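Local coordinates for Slr0280 protein (Synechocystis sp., PDB 5H3K) that is of unknown function but is probably a phosphodiester glycosidase-like protein that may cleave sugar phosphodiesters, at residues S308-M313 with W373-Q378. Sequence-based numbering, arbitrary orientation.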
loop_
_atom_site.group_PDB
_atom_site.type_symbol
_atom_site.label_atom_id
_atom_site.label_comp_id
_atom_site.label_asym_id
_atom_site.label_seq_id
_atom_site.Cartn_x
_atom_site.Cartn_y
_atom_site.Cartn_z
ATOM N N SER A 308 -2.450 2.040 -15.686
ATOM C CA SER A 308 -1.147 2.666 -15.523
ATOM C C SER A 308 -0.702 2.506 -14.080
ATOM O O SER A 308 -1.523 2.237 -13.197
ATOM C CB SER A 308 -1.173 4.146 -15.915
ATOM O OG SER A 308 -2.147 4.868 -15.182
ATOM N N LEU A 309 0.605 2.627 -13.860
ATOM C CA LEU A 309 1.148 2.637 -12.509
ATOM C C LEU A 309 1.876 3.959 -12.276
ATOM O O LEU A 309 2.510 4.504 -13.185
ATOM C CB LEU A 309 2.088 1.452 -12.253
ATOM C CG LEU A 309 1.462 0.077 -11.985
ATOM C CD1 LEU A 309 0.861 -0.480 -13.250
ATOM C CD2 LEU A 309 2.506 -0.891 -11.447
ATOM N N ARG A 310 1.758 4.480 -11.060
ATOM C CA ARG A 310 2.470 5.691 -10.655
ATOM C C ARG A 310 2.961 5.546 -9.239
ATOM O O ARG A 310 2.232 5.057 -8.380
ATOM C CB ARG A 310 1.546 6.916 -10.690
ATOM C CG ARG A 310 1.170 7.414 -12.089
ATOM C CD ARG A 310 2.384 7.962 -12.839
ATOM N NE ARG A 310 1.992 8.509 -14.134
ATOM C CZ ARG A 310 1.937 7.798 -15.256
ATOM N NH1 ARG A 310 2.251 6.509 -15.252
ATOM N NH2 ARG A 310 1.560 8.380 -16.388
ATOM N N PRO A 311 4.185 6.017 -8.972
ATOM C CA PRO A 311 4.584 6.170 -7.573
ATOM C C PRO A 311 3.776 7.294 -6.944
ATOM O O PRO A 311 3.480 8.301 -7.606
ATOM C CB PRO A 311 6.071 6.548 -7.658
ATOM C CG PRO A 311 6.254 7.134 -9.019
ATOM C CD PRO A 311 5.208 6.508 -9.916
ATOM N N LEU A 312 3.409 7.120 -5.683
ATOM C CA LEU A 312 2.571 8.080 -4.994
ATOM C C LEU A 312 3.246 8.442 -3.697
ATOM O O LEU A 312 3.616 7.549 -2.923
ATOM C CB LEU A 312 1.207 7.452 -4.701
ATOM C CG LEU A 312 0.401 6.935 -5.896
ATOM C CD1 LEU A 312 -0.897 6.318 -5.373
ATOM C CD2 LEU A 312 0.104 8.073 -6.859
ATOM N N MET A 313 3.417 9.737 -3.451
ATOM C CA MET A 313 4.006 10.206 -2.203
ATOM C C MET A 313 2.935 10.573 -1.204
ATOM O O MET A 313 1.870 11.056 -1.586
ATOM C CB MET A 313 4.872 11.443 -2.450
ATOM C CG MET A 313 5.883 11.242 -3.517
ATOM S SD MET A 313 7.253 10.217 -3.000
ATOM C CE MET A 313 8.315 11.395 -2.196
ATOM N N TRP A 373 9.361 1.572 -15.306
ATOM C CA TRP A 373 8.328 1.164 -16.246
ATOM C C TRP A 373 7.792 2.319 -17.062
ATOM O O TRP A 373 8.017 3.483 -16.725
ATOM C CB TRP A 373 7.158 0.489 -15.501
ATOM C CG TRP A 373 6.368 1.419 -14.627
ATOM C CD1 TRP A 373 5.265 2.136 -14.982
ATOM C CD2 TRP A 373 6.605 1.709 -13.243
ATOM N NE1 TRP A 373 4.812 2.870 -13.917
ATOM C CE2 TRP A 373 5.611 2.622 -12.834
ATOM C CE3 TRP A 373 7.568 1.291 -12.312
ATOM C CZ2 TRP A 373 5.543 3.124 -11.532
ATOM C CZ3 TRP A 373 7.506 1.797 -11.016
ATOM C CH2 TRP A 373 6.498 2.698 -10.637
ATOM N N ASN A 374 7.076 1.999 -18.138
ATOM C CA ASN A 374 6.382 3.031 -18.905
ATOM C C ASN A 374 4.889 2.707 -18.997
ATOM O O ASN A 374 4.432 1.686 -18.456
ATOM C CB ASN A 374 7.015 3.234 -20.296
ATOM C CG ASN A 374 6.975 1.964 -21.170
ATOM O OD1 ASN A 374 6.089 1.115 -21.027
ATOM N ND2 ASN A 374 7.942 1.840 -22.089
ATOM N N ASP A 375 4.134 3.558 -19.678
ATOM C CA ASP A 375 2.683 3.368 -19.758
ATOM C C ASP A 375 2.262 2.431 -20.884
ATOM O O ASP A 375 1.074 2.304 -21.194
ATOM C CB ASP A 375 1.969 4.706 -19.884
ATOM C CG ASP A 375 1.965 5.468 -18.596
ATOM O OD1 ASP A 375 2.422 4.903 -17.569
ATOM O OD2 ASP A 375 1.513 6.631 -18.604
ATOM N N GLN A 376 3.243 1.774 -21.485
ATOM C CA GLN A 376 2.976 0.751 -22.478
ATOM C C GLN A 376 3.191 -0.640 -21.873
ATOM O O GLN A 376 3.090 -1.664 -22.552
ATOM C CB GLN A 376 3.812 1.031 -23.724
ATOM C CG GLN A 376 3.500 2.444 -24.266
ATOM C CD GLN A 376 4.596 3.035 -25.124
ATOM O OE1 GLN A 376 4.875 2.555 -26.225
ATOM N NE2 GLN A 376 5.227 4.097 -24.622
ATOM N N GLY A 377 3.446 -0.669 -20.569
ATOM C CA GLY A 377 3.503 -1.923 -19.839
ATOM C C GLY A 377 4.865 -2.583 -19.812
ATOM O O GLY A 377 5.011 -3.699 -19.319
ATOM N N GLN A 378 5.870 -1.899 -20.343
ATOM C CA GLN A 378 7.229 -2.420 -20.314
ATOM C C GLN A 378 7.903 -2.093 -18.987
ATOM O O GLN A 378 7.698 -1.010 -18.435
ATOM C CB GLN A 378 8.043 -1.827 -21.459
ATOM C CG GLN A 378 7.531 -2.245 -22.840
ATOM C CD GLN A 378 8.198 -1.469 -23.947
ATOM O OE1 GLN A 378 8.230 -0.237 -23.923
ATOM N NE2 GLN A 378 8.755 -2.185 -24.920
HETATM O O HOH W 1 2.147 2.777 -16.095
#
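The guanidinium of Arg310 and the carboxylate of Asp375 meet edge to edge, their planes only 7° apart, and the indole of Trp373 turns its own edge to the carbonyl of Leu309. Arg310 grips the acid end-on: NH1 lies 2.8 Å from Asp375 OD1 and NH2 2.8 Å from Asp375 OD2, each oxygen using its syn lone pair and each N-H pointing almost straight at it. The Arg310 chain starts away from the loop, but the bend at its second torsion (chi2 -66°) brings the head back to the acid. NH1 has a further job, donating to Leu309 O at 2.9 Å. That oxygen is gripped twice, since Trp373 NE1 also reaches Leu309 O at 2.9 Å, and the two donors come from opposite faces of the carbonyl plane. All this joins two beta sheets of the fold: 308-313 is part of a strand paired with strand 600-609, while 373-378 runs from the end of strand 369-373 into the turn that leads to strand 379-392. A type I turn from Asn374 to Gly377, with an Asx turn at Asn374, shapes that link, and Asp375 within it holds its carboxylate toward Arg310. Beside the indole nitrogen, Leu309 CB packs 3.5 Å from Trp373 NE1, and farther along the ring Pro311 CD rests obliquely 3.8 Å from Trp373 CZ2. A lysine at Arg310 has a single nitrogen and would probably leave one carboxylate oxygen of Asp375 without its arginine partner, and could also cost Leu309 O one of its two donors and Gln357 the bond it receives from NH2. Alongside the salt bridge, a water accepts from Leu309 N at 2.7 Å and lies 2.6 Å from Asp375 OD1, to which it can donate, so it probably links this oxygen to the strand backbone too.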